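Local coordinates for designed protein (Trypanosoma brucei, PDB 6IEV) that adopts a thioredoxin-like fold and probably serves as a designed model for studying how proteins stay stable at high temperature, at residues M26-E29 and E30-A34; L60-L63 and A64-P68; S78-P81 and E82-E85; V96-G100 and G101-G105. All coordinates share one frame; numbering follows the deposited sequence.

Contact 1 of 4, residues M26-E29 and E30-A34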
loop_
_atom_site.group_PDB
_atom_site.type_symbol
_atom_site.label_atom_id
_atom_site.label_comp_id
_atom_site.label_asym_id
_atom_site.label_seq_id
_atom_site.Cartn_x
_atom_site.Cartn_y
_atom_site.Cartn_z
ATOM N N MET A 26 15.282 19.776 11.368
ATOM C CA MET A 26 16.457 20.542 11.771
ATOM C C MET A 26 16.562 20.842 13.263
ATOM O O MET A 26 17.670 21.097 13.732
ATOM C CB MET A 26 16.509 21.850 10.998
ATOM C CG MET A 26 17.243 21.713 9.701
ATOM S SD MET A 26 17.109 23.263 8.851
ATOM C CE MET A 26 15.382 23.642 9.152
ATOM N N SER A 27 15.469 20.838 14.027
ATOM C CA SER A 27 15.520 21.316 15.408
ATOM C C SER A 27 14.381 20.704 16.202
ATOM O O SER A 27 13.360 20.274 15.645
ATOM C CB SER A 27 15.394 22.844 15.492
ATOM O OG SER A 27 14.093 23.255 15.041
ATOM N N LEU A 28 14.546 20.738 17.527
ATOM C CA LEU A 28 13.486 20.280 18.417
ATOM C C LEU A 28 12.223 21.117 18.244
ATOM O O LEU A 28 11.116 20.570 18.152
ATOM C CB LEU A 28 13.985 20.307 19.864
ATOM C CG LEU A 28 13.024 19.745 20.907
ATOM C CD1 LEU A 28 12.609 18.328 20.548
ATOM C CD2 LEU A 28 13.656 19.780 22.264
ATOM N N GLU A 29 12.380 22.431 18.075
ATOM C CA GLU A 29 11.213 23.283 17.900
ATOM C C GLU A 29 10.445 22.916 16.631
ATOM O O GLU A 29 9.213 22.843 16.642
ATOM C CB GLU A 29 11.626 24.755 17.846
ATOM C CG GLU A 29 10.443 25.690 17.677
ATOM C CD GLU A 29 9.424 25.533 18.804
ATOM O OE1 GLU A 29 9.853 25.296 19.961
ATOM O OE2 GLU A 29 8.201 25.622 18.529
ATOM N N GLU A 30 11.149 22.652 15.532
ATOM C CA GLU A 30 10.445 22.202 14.339
ATOM C C GLU A 30 9.767 20.864 14.587
ATOM O O GLU A 30 8.626 20.654 14.175
ATOM C CB GLU A 30 11.400 22.102 13.152
ATOM C CG GLU A 30 10.701 21.611 11.887
ATOM C CD GLU A 30 11.680 21.337 10.746
ATOM O OE1 GLU A 30 11.234 21.206 9.597
ATOM O OE2 GLU A 30 12.899 21.238 10.999
ATOM N N LEU A 31 10.446 19.951 15.280
ATOM C CA LEU A 31 9.888 18.620 15.493
ATOM C C LEU A 31 8.640 18.667 16.373
ATOM O O LEU A 31 7.674 17.940 16.125
ATOM C CB LEU A 31 10.953 17.704 16.104
ATOM C CG LEU A 31 10.554 16.262 16.428
ATOM C CD1 LEU A 31 9.776 15.637 15.271
ATOM C CD2 LEU A 31 11.783 15.442 16.734
ATOM N N ARG A 32 8.644 19.508 17.412
ATOM C CA ARG A 32 7.485 19.579 18.299
ATOM C C ARG A 32 6.276 20.197 17.610
ATOM O O ARG A 32 5.148 19.748 17.823
ATOM C CB ARG A 32 7.832 20.370 19.557
ATOM C CG ARG A 32 8.811 19.662 20.466
ATOM C CD ARG A 32 9.061 20.467 21.736
ATOM N NE ARG A 32 7.889 20.551 22.604
ATOM C CZ ARG A 32 7.857 21.234 23.747
ATOM N NH1 ARG A 32 8.936 21.896 24.170
ATOM N NH2 ARG A 32 6.744 21.248 24.470
ATOM N N GLU A 33 6.486 21.212 16.769
ATOM C CA GLU A 33 5.364 21.771 16.023
ATOM C C GLU A 33 4.844 20.794 14.977
ATOM O O GLU A 33 3.659 20.829 14.638
ATOM C CB GLU A 33 5.746 23.111 15.388
ATOM C CG GLU A 33 5.392 24.303 16.290
ATOM C CD GLU A 33 4.798 25.499 15.540
ATOM O OE1 GLU A 33 5.542 26.190 14.804
ATOM O OE2 GLU A 33 3.580 25.754 15.701
ATOM N N ALA A 34 5.708 19.951 14.419
ATOM C CA ALA A 34 5.243 18.955 13.464
ATOM C C ALA A 34 4.367 17.908 14.137
ATOM O O ALA A 34 3.284 17.584 13.647
ATOM C CB ALA A 34 6.435 18.289 12.781
#
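Ser27 caps helix 28-35: its OG accepts the amide hydrogen of Glu30, with Glu30 N 3.0 Å from Ser27 OG and an angle of 165° at the hydrogen. With OG turned in between its own backbone N and carbonyl carbon (chi1 65°), the hydroxyl faces the first turn. Glu30 replies backwards, but to the residue before the cap: Glu30 OE2 takes the N-H of Met26 at 2.8 Å from Met26 N, met nearly end-on, where a classical capping box would use the amide of the N-cap residue itself. The extended Glu30 chain carries its carboxylate that far, and OE1 is bonded to His23 NE2, leaving both oxygens with partners. Ordinary helical bonds follow: Leu31 N to Ser27 O (3.0 Å), Arg32 N to Leu28 O (2.8 Å) and Glu33 N to Glu29 O (3.2 Å). On the outer surface of the helix, Leu28 CD1 rests on the aliphatic part of Arg32, 4.0 Å from Arg32 CG. Both of these side chains reach Trp86 of helix 81-86, whereas Leu31 turns inward to Val75 and Ala34 to Tyr73, both on strand 70-76.

Contact 2 of 4, residues L60-L63 and A64-P68; sequences LRKL and AEVFP
Ala64 to Phe67 meet Leu60 to Leu63 one turn earlier, at the C-terminal end of helix 53-66, the connecting helix of a beta-alpha-beta crossover between strands 40-46 and 70-76 of the thioredoxin fold. Ala64 N bonds to Leu60 O at 3.1 Å, with a weak second bond to Arg61 O; its methyl is buried, packed toward Thr72 and the N-terminal loop at Val18 and Ser21. Glu65 comes next. Its CG stands anti to the carbonyl carbon (chi1 -62°), and the straight chain runs beside Arg61, pointing the same way with the guanidinium and carboxylate planes 79° apart. A water spans the two, donating to Glu65 OE1 at 3.0 Å and weakly held by Arg61 NH1. Lys62 crosses Glu65 at about a right angle; Lys62 NZ lies 4.3 Å from Glu65 OE2, an attraction too long for a salt bridge. Val66 N bonds to Lys62 O at 3.0 Å, while Val66 CG2 packs 3.7 Å from Lys62 CD along the lysine's bent chain; two neighbouring subunits approach here, one with Asp113 and the other with Glu33. Phe67 brings the CD2-CE2 side of its ring to Leu63, and both meet helix 112-123, at Leu123 and Leu119 respectively. Phe67 CD2 sits 3.8 Å from Leu63 CG; Leu63 O, which also accepts a weak bond from Phe67 N, lies in the ring plane, 3.2 Å from Phe67 CD2.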
loop_
_atom_site.group_PDB
_atom_site.type_symbol
_atom_site.label_atom_id
_atom_site.label_comp_id
_atom_site.label_asym_id
_atom_site.label_seq_id
_atom_site.Cartn_x
_atom_site.Cartn_y
_atom_site.Cartn_z
ATOM N N LEU A 60 10.849 4.430 4.805
ATOM C CA LEU A 60 10.016 5.446 5.394
ATOM C C LEU A 60 9.289 6.175 4.291
ATOM O O LEU A 60 8.137 6.576 4.450
ATOM C CB LEU A 60 10.857 6.391 6.231
ATOM C CG LEU A 60 10.251 6.786 7.561
ATOM C CD1 LEU A 60 9.668 5.599 8.291
ATOM C CD2 LEU A 60 11.376 7.375 8.355
ATOM N N ARG A 61 9.944 6.322 3.151
ATOM C CA ARG A 61 9.320 7.026 2.047
ATOM C C ARG A 61 8.108 6.255 1.491
ATOM O O ARG A 61 7.036 6.834 1.267
ATOM C CB ARG A 61 10.349 7.251 0.949
ATOM C CG ARG A 61 9.697 7.921 -0.174
ATOM C CD ARG A 61 10.603 8.150 -1.310
ATOM N NE ARG A 61 11.722 7.228 -1.157
ATOM C CZ ARG A 61 12.251 6.462 -2.112
ATOM N NH1 ARG A 61 11.612 6.272 -3.294
ATOM N NH2 ARG A 61 13.304 5.703 -1.830
ATOM N N LYS A 62 8.255 4.945 1.247
ATOM C CA LYS A 62 7.110 4.177 0.742
ATOM C C LYS A 62 5.977 4.166 1.746
ATOM O O LYS A 62 4.800 4.210 1.375
ATOM C CB LYS A 62 7.492 2.740 0.391
ATOM C CG LYS A 62 6.776 2.219 -0.885
ATOM C CD LYS A 62 5.485 1.452 -0.591
ATOM C CE LYS A 62 5.033 0.613 -1.793
ATOM N NZ LYS A 62 4.342 1.426 -2.845
ATOM N N LEU A 63 6.310 4.096 3.024
ATOM C CA LEU A 63 5.256 4.043 4.018
ATOM C C LEU A 63 4.466 5.345 4.048
ATOM O O LEU A 63 3.279 5.338 4.390
ATOM C CB LEU A 63 5.874 3.701 5.375
ATOM C CG LEU A 63 4.979 3.489 6.585
ATOM C CD1 LEU A 63 5.692 2.544 7.526
ATOM C CD2 LEU A 63 4.704 4.809 7.281
ATOM N N ALA A 64 5.094 6.470 3.696
ATOM C CA ALA A 64 4.325 7.708 3.617
ATOM C C ALA A 64 3.425 7.706 2.392
ATOM O O ALA A 64 2.353 8.328 2.399
ATOM C CB ALA A 64 5.260 8.920 3.571
ATOM N N GLU A 65 3.864 7.033 1.326
ATOM C CA GLU A 65 3.071 6.977 0.105
ATOM C C GLU A 65 1.830 6.119 0.296
ATOM O O GLU A 65 0.745 6.483 -0.165
ATOM C CB GLU A 65 3.929 6.433 -1.039
ATOM C CG GLU A 65 5.149 7.293 -1.379
ATOM C CD GLU A 65 6.039 6.674 -2.455
ATOM O OE1 GLU A 65 6.983 7.350 -2.916
ATOM O OE2 GLU A 65 5.797 5.514 -2.847
ATOM N N VAL A 66 1.959 5.007 1.024
ATOM C CA VAL A 66 0.865 4.055 1.197
ATOM C C VAL A 66 -0.036 4.394 2.370
ATOM O O VAL A 66 -1.132 3.826 2.490
ATOM C CB VAL A 66 1.519 2.662 1.312
ATOM C CG1 VAL A 66 0.657 1.679 2.053
ATOM C CG2 VAL A 66 1.862 2.152 -0.062
ATOM N N PHE A 67 0.333 5.371 3.183
ATOM C CA PHE A 67 -0.476 5.753 4.326
ATOM C C PHE A 67 -0.829 7.224 4.210
ATOM O O PHE A 67 0.061 8.089 4.284
ATOM C CB PHE A 67 0.244 5.460 5.641
ATOM C CG PHE A 67 0.210 4.007 6.022
ATOM C CD1 PHE A 67 -0.888 3.474 6.657
ATOM C CD2 PHE A 67 1.267 3.167 5.706
ATOM C CE1 PHE A 67 -0.921 2.139 6.994
ATOM C CE2 PHE A 67 1.240 1.835 6.045
ATOM C CZ PHE A 67 0.150 1.322 6.688
ATOM N N PRO A 68 -2.077 7.534 4.057
ATOM C CA PRO A 68 -2.463 8.895 3.688
ATOM C C PRO A 68 -2.280 9.867 4.835
ATOM O O PRO A 68 -1.733 10.961 4.658
ATOM C CB PRO A 68 -3.941 8.740 3.303
ATOM C CG PRO A 68 -4.428 7.507 4.083
ATOM C CD PRO A 68 -3.211 6.738 4.563
HETATM O O HOH W 1 8.937 5.563 -4.406
#

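Contact 3 of 4, residues S78-P81 and E82-E85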
loop_
_atom_site.group_PDB
_atom_site.type_symbol
_atom_site.label_atom_id
_atom_site.label_comp_id
_atom_site.label_asym_id
_atom_site.label_seq_id
_atom_site.Cartn_x
_atom_site.Cartn_y
_atom_site.Cartn_z
ATOM N N SER A 78 23.208 13.045 15.645
ATOM C CA SER A 78 24.557 13.575 15.843
ATOM C C SER A 78 24.589 15.090 15.720
ATOM O O SER A 78 25.542 15.711 16.195
ATOM C CB SER A 78 25.550 12.957 14.854
ATOM O OG SER A 78 25.481 13.618 13.605
ATOM N N THR A 79 23.614 15.688 15.029
ATOM C CA THR A 79 23.458 17.139 14.964
ATOM C C THR A 79 22.232 17.660 15.715
ATOM O O THR A 79 21.979 18.866 15.695
ATOM C CB THR A 79 23.400 17.591 13.500
ATOM O OG1 THR A 79 22.410 16.824 12.793
ATOM C CG2 THR A 79 24.752 17.395 12.839
ATOM N N ASN A 80 21.452 16.785 16.353
ATOM C CA ASN A 80 20.257 17.173 17.107
ATOM C C ASN A 80 20.251 16.520 18.492
ATOM O O ASN A 80 19.383 15.705 18.802
ATOM C CB ASN A 80 19.001 16.760 16.342
ATOM C CG ASN A 80 18.462 17.856 15.464
ATOM O OD1 ASN A 80 17.663 18.674 15.911
ATOM N ND2 ASN A 80 18.877 17.869 14.193
ATOM N N PRO A 81 21.197 16.876 19.361
ATOM C CA PRO A 81 21.179 16.248 20.700
ATOM C C PRO A 81 19.955 16.616 21.541
ATOM O O PRO A 81 19.446 15.768 22.285
ATOM C CB PRO A 81 22.490 16.746 21.328
ATOM C CG PRO A 81 22.812 18.021 20.634
ATOM C CD PRO A 81 22.273 17.865 19.206
ATOM N N GLU A 82 19.423 17.824 21.402
ATOM C CA GLU A 82 18.229 18.193 22.158
ATOM C C GLU A 82 17.017 17.323 21.768
ATOM O O GLU A 82 16.213 16.937 22.630
ATOM C CB GLU A 82 18.073 19.697 21.974
ATOM C CG GLU A 82 19.552 20.099 22.228
ATOM C CD GLU A 82 19.995 21.324 21.418
ATOM O OE1 GLU A 82 20.231 21.097 20.211
ATOM O OE2 GLU A 82 20.353 22.350 22.005
ATOM N N ALA A 83 16.864 16.995 20.477
ATOM C CA ALA A 83 15.759 16.106 20.107
ATOM C C ALA A 83 16.008 14.688 20.613
ATOM O O ALA A 83 15.085 14.025 21.098
ATOM C CB ALA A 83 15.544 16.087 18.588
ATOM N N ARG A 84 17.259 14.219 20.551
ATOM C CA ARG A 84 17.592 12.914 21.125
ATOM C C ARG A 84 17.250 12.854 22.612
ATOM O O ARG A 84 16.699 11.857 23.096
ATOM C CB ARG A 84 19.074 12.587 20.920
ATOM C CG ARG A 84 19.383 11.105 21.128
ATOM C CD ARG A 84 20.774 10.885 21.641
ATOM N NE ARG A 84 20.989 11.591 22.906
ATOM C CZ ARG A 84 20.546 11.170 24.086
ATOM N NH1 ARG A 84 19.857 10.038 24.167
ATOM N NH2 ARG A 84 20.793 11.873 25.188
ATOM N N GLU A 85 17.620 13.892 23.362
ATOM C CA GLU A 85 17.333 13.916 24.794
ATOM C C GLU A 85 15.831 13.981 25.056
ATOM O O GLU A 85 15.311 13.255 25.910
ATOM C CB GLU A 85 18.047 15.111 25.448
ATOM C CG GLU A 85 19.558 14.947 25.639
ATOM C CD GLU A 85 20.277 16.279 25.928
ATOM O OE1 GLU A 85 19.597 17.276 26.259
ATOM O OE2 GLU A 85 21.526 16.330 25.819
#
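The bend from Asn80 and Pro81 into Glu82 to Glu85 is a local contact at the start of a helix, where the loop after strand 70-76 turns into helix 81-86. Two backbone bonds define it. Arg84 N reaches Asn80 O at 3.1 Å; Glu85 N meets Pro81 O at 2.8 Å. Asn80 occupies the N-cap position, and its carbonyl opens the helical pattern. Pro81 suits the first helical place, since its nitrogen has no hydrogen to offer and its ring holds the backbone at a helical phi of -65°. In this thioredoxin fold the short helix lies against the sheet through its inner side: Asn80 CB and Ala83 CB are 4.2 Å apart, and both side chains pack on Val75 of strand 70-76. The outer side is polar. Glu82 lies alongside the proline ring, pointing the same way, with Glu82 OE1 4.0 Å from Pro81 CD; the side chain leaves with CG anti to the carbonyl carbon and carries its carboxylate beside the ring. Its negative charge near the helix start would probably be favourable. Glu85 passes close to the Pro81 carbonyl, with Glu85 CG 3.5 Å from Pro81 O. Arg84 swings its CG anti to the backbone N (chi1 -163°), and its guanidinium reaches past the turn to make a weak bond from NH1 to Ile89 O. Ahead of the cap, Asp76 receives the amide of Ser78 on OD1 and is weakly bonded through OD2 to Thr79 OG1.

Contact 4 of 4, residues V96-G100 and G101-G105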
loop_
_atom_site.group_PDB
_atom_site.type_symbol
_atom_site.label_atom_id
_atom_site.label_comp_id
_atom_site.label_asym_id
_atom_site.label_seq_id
_atom_site.Cartn_x
_atom_site.Cartn_y
_atom_site.Cartn_z
ATOM N N VAL A 96 9.793 6.369 16.471
ATOM C CA VAL A 96 8.780 6.822 17.417
ATOM C C VAL A 96 7.512 7.150 16.638
ATOM O O VAL A 96 7.576 7.775 15.571
ATOM C CB VAL A 96 9.253 8.053 18.208
ATOM C CG1 VAL A 96 8.119 8.594 19.071
ATOM C CG2 VAL A 96 10.491 7.703 19.069
ATOM N N ILE A 97 6.370 6.706 17.146
ATOM C CA ILE A 97 5.082 7.022 16.545
ATOM C C ILE A 97 4.334 7.953 17.482
ATOM O O ILE A 97 4.130 7.624 18.654
ATOM C CB ILE A 97 4.267 5.755 16.248
ATOM C CG1 ILE A 97 5.100 4.812 15.386
ATOM C CG2 ILE A 97 2.968 6.119 15.538
ATOM C CD1 ILE A 97 4.430 3.481 15.127
ATOM N N GLU A 98 3.898 9.099 16.960
ATOM C CA GLU A 98 3.256 10.118 17.770
ATOM C C GLU A 98 1.948 10.560 17.134
ATOM O O GLU A 98 1.772 10.496 15.914
ATOM C CB GLU A 98 4.162 11.333 17.952
ATOM C CG GLU A 98 5.371 11.062 18.843
ATOM C CD GLU A 98 5.593 12.146 19.878
ATOM O OE1 GLU A 98 5.840 11.805 21.054
ATOM O OE2 GLU A 98 5.517 13.337 19.512
ATOM N N LYS A 99 1.045 11.050 17.976
ATOM C CA LYS A 99 -0.181 11.686 17.517
ATOM C C LYS A 99 -0.571 12.727 18.550
ATOM O O LYS A 99 -0.574 12.431 19.748
ATOM C CB LYS A 99 -1.300 10.660 17.322
ATOM C CG LYS A 99 -2.647 11.249 16.960
ATOM C CD LYS A 99 -3.582 10.170 16.414
ATOM C CE LYS A 99 -5.034 10.434 16.817
ATOM N NZ LYS A 99 -5.592 11.663 16.184
ATOM N N GLY A 100 -0.821 13.950 18.098
ATOM C CA GLY A 100 -1.142 15.024 19.032
ATOM C C GLY A 100 -0.126 15.201 20.139
ATOM O O GLY A 100 -0.500 15.442 21.298
ATOM N N GLY A 101 1.160 15.060 19.820
ATOM C CA GLY A 101 2.213 15.240 20.798
ATOM C C GLY A 101 2.372 14.115 21.799
ATOM O O GLY A 101 3.274 14.181 22.640
ATOM N N GLU A 102 1.560 13.081 21.721
ATOM C CA GLU A 102 1.643 11.966 22.638
ATOM C C GLU A 102 2.217 10.746 21.932
ATOM O O GLU A 102 1.846 10.457 20.786
ATOM C CB GLU A 102 0.265 11.627 23.218
ATOM C CG GLU A 102 -0.300 12.705 24.139
ATOM C CD GLU A 102 -0.021 12.436 25.611
ATOM O OE1 GLU A 102 -0.918 11.891 26.291
ATOM O OE2 GLU A 102 1.085 12.782 26.092
ATOM N N PRO A 103 3.150 10.038 22.565
ATOM C CA PRO A 103 3.727 8.840 21.943
ATOM C C PRO A 103 2.776 7.654 22.009
ATOM O O PRO A 103 2.218 7.343 23.065
ATOM C CB PRO A 103 4.983 8.583 22.777
ATOM C CG PRO A 103 4.621 9.124 24.135
ATOM C CD PRO A 103 3.698 10.292 23.908
ATOM N N LEU A 104 2.605 6.993 20.860
ATOM C CA LEU A 104 1.770 5.809 20.718
ATOM C C LEU A 104 2.555 4.524 20.551
ATOM O O LEU A 104 1.956 3.446 20.624
ATOM C CB LEU A 104 0.831 5.940 19.515
ATOM C CG LEU A 104 0.008 7.211 19.341
ATOM C CD1 LEU A 104 -0.554 7.246 17.923
ATOM C CD2 LEU A 104 -1.099 7.275 20.381
ATOM N N GLY A 105 3.846 4.605 20.264
ATOM C CA GLY A 105 4.626 3.402 20.043
ATOM C C GLY A 105 6.063 3.730 19.697
ATOM O O GLY A 105 6.399 4.855 19.300
#
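Ile97 faces both Leu104 and Gly105 across a beta hairpin, a classic bulge in which Ile97 O takes two amides: Leu104 N at 2.8 Å and, weakly, Gly105 N at 3.4 Å. Ile97 N bonds to Gly105 O at 2.8 Å. The tight end is a type I' turn from Lys99 to Glu102, with Gly100 and Gly101 at positive phi and Lys99 and Glu102 bonded both ways. Leu104 reaches across to the neighbouring strand, bringing Leu104 CD1 to 3.5 Å from Lys99 CB. Lys99 itself sets CG anti to the backbone N (chi1 175°) and leads its chain away, bending near the end to give NZ to Asn38 O. On the other face Glu98 shares its side with Pro103. Glu98 CG is anti to the carbonyl carbon (chi1 -70°), and a bend at chi2 lays the carboxylate against the proline ring, with Glu98 OE1 3.8 Å from Pro103 CB. Ile97 turns into the core instead, toward Leu115 and Leu122 of helix 112-123. The buried Glu98 carboxylate is held through OE2 by Tyr87 OH and, weakly, by Thr35 OG1; these hydroxyls would probably offset the cost of burying a charge, if it is ionised.

In the fold
Contacts 1 and 3 touch, their centres about 11 Å apart: Leu28 CD1 lies 3.9 Å from Ala83 CA, laying helix 28-35 beside the start of helix 81-86. Contact 2 sits across the chain's centre from contact 3, about 25 Å between centres. Contact 4 touches none of the others but shares partners with two. Thr35, which follows contact 1 on its helix, bonds to Leu31 O and weakly to Glu98 of the hairpin, across about 14 Å between centres. Helix 112-123 packs on Leu63 and Phe67 of contact 2 and on Ile97 and Leu104 of contact 4, whose centres are about 17 Å apart.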